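PDB 2J0W: lysine-sensitive aspartokinase 3 from Escherichia coli, which phosphorylates the side-chain carboxylate of L-aspartate with ATP, opening the pathway to lysine, and is inhibited by lysine as the end product. Local coordinates for residues V33-L38 / G177-G183; A303-Q308 / E383-V389. All blocks are in the same frame, centred on the assembly; numbering follows the deposited sequence.

Contact 1 (V33-L38 / G177-G183); sequences VRLVVL and GLVITQG
Arg34 lends its carbonyl O to Val179 N at 3.2 Å, starting the ladder between parallel strands 33-38 and 178-182 in the central sheet of the amino acid kinase fold. A long arginine suits this partly exposed strand start: its chain, bent at chi2 and chi3, lies against Leu174 of helix 159-176 and heads for the helix end, though the modelled position of the guanidinium beside Gly177 is doubtful. The ladder continues as Val36 N reaches Val179 O at 3.1 Å and Thr181 N reaches Val36 O at 3.2 Å. Val36 and Ile180 lie side by side; Ile180 sets CG1 beside its backbone N (chi1 -51°), and the further turn at chi2 (-48°) carries CD1 to 3.4 Å from Val36 CB. Leu38 CD1 adds a contact with Ile180 CG2 at 4.0 Å, and helix 108-131 packs over this face. Gln182 shares it; its OE1 accepts from Val142 N, and it sits next to substrate-binding Glu119. On the other face, covered partly by helix 159-176, Thr181 divides its branches. Its methyl CG2 meets Leu35 CD1 at 3.8 Å, whereas OG1, anti to the backbone N (chi1 -172°), hydrogen-bonds to Phe140 O; threonine thus serves an apolar neighbour and a backbone carbonyl together. A largely apolar, buried sheet results, its backbone groups bonded between strands, its C-terminal end near the bound aspartate.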
# COMPACT_ATOMS: atom_id res chain seq x y z
N VAL A 33 -14.08 -41.77 8.35
CA VAL A 33 -13.99 -41.27 6.99
C VAL A 33 -15.24 -41.77 6.27
O VAL A 33 -15.36 -42.96 5.97
CB VAL A 33 -12.74 -41.81 6.27
CG1 VAL A 33 -12.67 -41.26 4.84
CG2 VAL A 33 -11.49 -41.40 7.02
N ARG A 34 -16.15 -40.85 6.01
CA ARG A 34 -17.41 -41.17 5.36
C ARG A 34 -17.47 -40.51 3.98
O ARG A 34 -18.24 -40.92 3.11
CB ARG A 34 -18.56 -40.68 6.23
CG ARG A 34 -18.45 -41.16 7.67
CD ARG A 34 -19.58 -42.09 8.01
NE ARG A 34 -19.82 -43.05 6.94
CZ ARG A 34 -20.47 -44.20 7.10
NH1 ARG A 34 -20.94 -44.53 8.30
NH2 ARG A 34 -20.64 -45.00 6.07
N LEU A 35 -16.68 -39.46 3.80
CA LEU A 35 -16.66 -38.77 2.52
C LEU A 35 -15.24 -38.66 1.98
O LEU A 35 -14.33 -38.21 2.68
CB LEU A 35 -17.27 -37.37 2.66
CG LEU A 35 -17.39 -36.50 1.40
CD1 LEU A 35 -18.22 -37.18 0.32
CD2 LEU A 35 -18.02 -35.20 1.79
N VAL A 36 -15.06 -39.09 0.74
CA VAL A 36 -13.75 -39.01 0.13
C VAL A 36 -13.84 -38.06 -1.05
O VAL A 36 -14.84 -38.03 -1.77
CB VAL A 36 -13.26 -40.40 -0.35
CG1 VAL A 36 -11.85 -40.30 -0.93
CG2 VAL A 36 -13.29 -41.37 0.81
N VAL A 37 -12.80 -37.26 -1.24
CA VAL A 37 -12.77 -36.31 -2.32
C VAL A 37 -11.54 -36.61 -3.16
O VAL A 37 -10.43 -36.62 -2.64
CB VAL A 37 -12.73 -34.87 -1.77
CG1 VAL A 37 -12.50 -33.87 -2.88
CG2 VAL A 37 -14.03 -34.58 -1.05
N LEU A 38 -11.75 -36.87 -4.44
CA LEU A 38 -10.64 -37.19 -5.32
C LEU A 38 -10.44 -36.18 -6.42
O LEU A 38 -11.39 -35.60 -6.92
CB LEU A 38 -10.86 -38.54 -6.00
CG LEU A 38 -11.01 -39.82 -5.18
CD1 LEU A 38 -11.27 -40.97 -6.15
CD2 LEU A 38 -9.76 -40.08 -4.35
N GLY A 177 -23.86 -45.38 3.80
CA GLY A 177 -22.53 -45.93 3.78
C GLY A 177 -21.48 -44.95 3.31
O GLY A 177 -21.53 -43.76 3.62
N LEU A 178 -20.52 -45.45 2.55
CA LEU A 178 -19.44 -44.62 2.06
C LEU A 178 -19.79 -43.88 0.78
O LEU A 178 -20.56 -44.37 -0.05
CB LEU A 178 -18.19 -45.47 1.84
CG LEU A 178 -16.91 -44.71 2.12
CD1 LEU A 178 -16.99 -44.08 3.51
CD2 LEU A 178 -15.72 -45.65 2.01
N VAL A 179 -19.21 -42.70 0.63
CA VAL A 179 -19.48 -41.87 -0.52
C VAL A 179 -18.22 -41.29 -1.14
O VAL A 179 -17.44 -40.61 -0.48
CB VAL A 179 -20.43 -40.74 -0.15
CG1 VAL A 179 -20.72 -39.87 -1.36
CG2 VAL A 179 -21.70 -41.34 0.41
N ILE A 180 -18.03 -41.57 -2.41
CA ILE A 180 -16.87 -41.08 -3.13
C ILE A 180 -17.38 -40.06 -4.14
O ILE A 180 -18.30 -40.34 -4.92
CB ILE A 180 -16.16 -42.25 -3.85
CG1 ILE A 180 -15.91 -43.37 -2.84
CG2 ILE A 180 -14.85 -41.78 -4.48
CD1 ILE A 180 -15.31 -42.88 -1.55
N THR A 181 -16.80 -38.86 -4.11
CA THR A 181 -17.21 -37.83 -5.04
C THR A 181 -15.99 -37.04 -5.54
O THR A 181 -14.86 -37.33 -5.14
CB THR A 181 -18.26 -36.89 -4.40
OG1 THR A 181 -18.76 -36.01 -5.40
CG2 THR A 181 -17.65 -36.08 -3.23
N GLN A 182 -16.22 -36.05 -6.40
CA GLN A 182 -15.11 -35.29 -6.96
C GLN A 182 -14.93 -33.84 -6.53
O GLN A 182 -15.89 -33.09 -6.40
CB GLN A 182 -15.20 -35.34 -8.49
CG GLN A 182 -16.59 -35.12 -9.05
CD GLN A 182 -17.54 -36.26 -8.79
OE1 GLN A 182 -18.75 -36.06 -8.64
NE2 GLN A 182 -17.01 -37.48 -8.73
N GLY A 183 -13.69 -33.44 -6.31
CA GLY A 183 -13.45 -32.06 -5.93
C GLY A 183 -13.18 -31.28 -7.20
O GLY A 183 -13.22 -31.85 -8.29

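Contact 2 (A303-Q308 / E383-V389); sequences ALRRNQ and EEGLALV
Gln308 OE1 is gripped by two nitrogens of Arg305, NE at 2.8 Å and NH2 at 3.1 Å, both approaching from one face of the amide. They make a side-on clasp across a beta bulge in the antiparallel sheet of the ACT-domain region. Between the hydrogen-bonded pairs Arg305-Leu388 and Gln308-Leu386 the register slips by one residue; Asn307 and Gly385 both have positive phi, which glycine adopts easily and asparagine more readily than most other residues. Gln308 is well suited to the irregularity: bent at chi2 (-64°), it turns back so that NE2 donates to Arg306 O at 2.9 Å, from above the carbonyl plane, and also to Asp354. Its CG rests 3.9 Å from Leu388 CB. Leu388 CD2 lies over one face of the Arg305 guanidinium, offset toward the rim, leaving the edge for polar partners. Among these is Asp340, a lysine-binding residue salt-bridged to Arg305 NH1, which would place the clasp in the second shell of the lysine site. Backbone bonds link Arg305 N to Leu388 O at 2.9 Å and Leu388 N to Arg305 O at 2.8 Å. On the reverse face, Leu304 CD1 touches Ala387 CB at 4.0 Å and Val389 CG2 at 4.2 Å.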
# COMPACT_ATOMS: atom_id res chain seq x y z
N ALA A 303 7.28 -18.40 1.82
CA ALA A 303 6.42 -18.83 0.72
C ALA A 303 6.80 -18.05 -0.54
O ALA A 303 7.08 -16.85 -0.48
CB ALA A 303 4.96 -18.58 1.07
N LEU A 304 6.81 -18.75 -1.66
CA LEU A 304 7.16 -18.15 -2.95
C LEU A 304 5.96 -18.18 -3.89
O LEU A 304 5.27 -19.19 -4.01
CB LEU A 304 8.31 -18.94 -3.56
CG LEU A 304 8.75 -18.62 -4.99
CD1 LEU A 304 9.49 -17.28 -5.04
CD2 LEU A 304 9.65 -19.75 -5.48
N ARG A 305 5.70 -17.05 -4.54
CA ARG A 305 4.60 -16.95 -5.51
C ARG A 305 5.23 -16.39 -6.79
O ARG A 305 5.62 -15.23 -6.86
CB ARG A 305 3.51 -16.01 -5.00
CG ARG A 305 2.13 -16.34 -5.55
CD ARG A 305 1.02 -15.64 -4.78
NE ARG A 305 0.94 -14.21 -5.06
CZ ARG A 305 0.12 -13.38 -4.42
NH1 ARG A 305 -0.68 -13.85 -3.46
NH2 ARG A 305 0.10 -12.09 -4.72
N ARG A 306 5.34 -17.26 -7.79
CA ARG A 306 5.96 -16.92 -9.07
C ARG A 306 5.09 -16.24 -10.11
O ARG A 306 3.86 -16.28 -10.04
CB ARG A 306 6.53 -18.18 -9.70
CG ARG A 306 7.76 -18.71 -9.02
CD ARG A 306 8.75 -19.13 -10.06
NE ARG A 306 10.11 -19.15 -9.55
CZ ARG A 306 11.11 -18.49 -10.12
NH1 ARG A 306 10.90 -17.77 -11.21
NH2 ARG A 306 12.33 -18.58 -9.60
N ASN A 307 5.76 -15.65 -11.09
CA ASN A 307 5.11 -14.96 -12.20
C ASN A 307 4.15 -13.88 -11.74
O ASN A 307 3.00 -13.81 -12.19
CB ASN A 307 4.37 -15.97 -13.08
CG ASN A 307 5.22 -17.16 -13.40
OD1 ASN A 307 6.38 -17.01 -13.80
ND2 ASN A 307 4.66 -18.36 -13.23
N GLN A 308 4.63 -13.05 -10.84
CA GLN A 308 3.82 -11.96 -10.35
C GLN A 308 4.00 -10.81 -11.33
O GLN A 308 4.98 -10.74 -12.07
CB GLN A 308 4.28 -11.57 -8.95
CG GLN A 308 4.25 -12.72 -7.97
CD GLN A 308 2.86 -13.28 -7.72
OE1 GLN A 308 2.02 -12.63 -7.09
NE2 GLN A 308 2.60 -14.48 -8.21
N GLU A 383 5.39 -4.45 -15.04
CA GLU A 383 6.63 -5.21 -15.00
C GLU A 383 6.27 -6.68 -14.76
O GLU A 383 5.48 -7.00 -13.88
CB GLU A 383 7.52 -4.69 -13.87
CG GLU A 383 7.74 -3.19 -13.93
CD GLU A 383 8.96 -2.75 -13.14
OE1 GLU A 383 9.19 -1.52 -13.06
OE2 GLU A 383 9.68 -3.62 -12.60
N GLU A 384 6.86 -7.57 -15.56
CA GLU A 384 6.57 -9.00 -15.44
C GLU A 384 7.78 -9.84 -15.03
O GLU A 384 8.89 -9.31 -14.86
CB GLU A 384 6.02 -9.54 -16.75
CG GLU A 384 4.74 -8.87 -17.21
CD GLU A 384 4.24 -9.42 -18.53
OE1 GLU A 384 5.03 -9.44 -19.50
OE2 GLU A 384 3.06 -9.84 -18.59
N GLY A 385 7.56 -11.14 -14.89
CA GLY A 385 8.65 -12.03 -14.53
C GLY A 385 9.22 -11.69 -13.17
O GLY A 385 10.42 -11.78 -12.94
N LEU A 386 8.33 -11.30 -12.26
CA LEU A 386 8.71 -10.95 -10.90
C LEU A 386 8.12 -12.02 -9.99
O LEU A 386 7.06 -12.57 -10.28
CB LEU A 386 8.15 -9.58 -10.54
CG LEU A 386 8.80 -8.34 -11.16
CD1 LEU A 386 7.89 -7.13 -11.01
CD2 LEU A 386 10.14 -8.08 -10.47
N ALA A 387 8.82 -12.32 -8.89
CA ALA A 387 8.37 -13.33 -7.94
C ALA A 387 8.21 -12.77 -6.52
O ALA A 387 9.06 -12.01 -6.04
CB ALA A 387 9.37 -14.49 -7.93
N LEU A 388 7.11 -13.14 -5.86
CA LEU A 388 6.85 -12.66 -4.50
C LEU A 388 7.42 -13.59 -3.44
O LEU A 388 7.27 -14.81 -3.54
CB LEU A 388 5.35 -12.53 -4.24
CG LEU A 388 5.01 -12.21 -2.78
CD1 LEU A 388 5.21 -10.73 -2.54
CD2 LEU A 388 3.59 -12.59 -2.44
N VAL A 389 8.07 -13.02 -2.43
CA VAL A 389 8.61 -13.80 -1.33
C VAL A 389 7.94 -13.30 -0.04
O VAL A 389 7.96 -12.11 0.27
CB VAL A 389 10.15 -13.66 -1.21
CG1 VAL A 389 10.63 -14.34 0.07
CG2 VAL A 389 10.82 -14.33 -2.39

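From the N terminus, strand 5-9 and helix 17-27 lead into strand 33-38, which waits through 138 mostly helical residues until 177-183 returns and closes contact 1. The chain then completes the kinase part of the fold before strand 299-313 opens contact 2, closed by 383-389 after 74 residues that include helices 321-328 and 368-377. The two loops follow in series, neither nested nor crossed. The centres of contact 1 and contact 2 are about 35 Å apart, on opposite sides of the chain's centre, and the contacts do not touch. Contact 1 ties strands of the catalytic sheet; contact 2 ties strands of the regulatory region required for homodimerization.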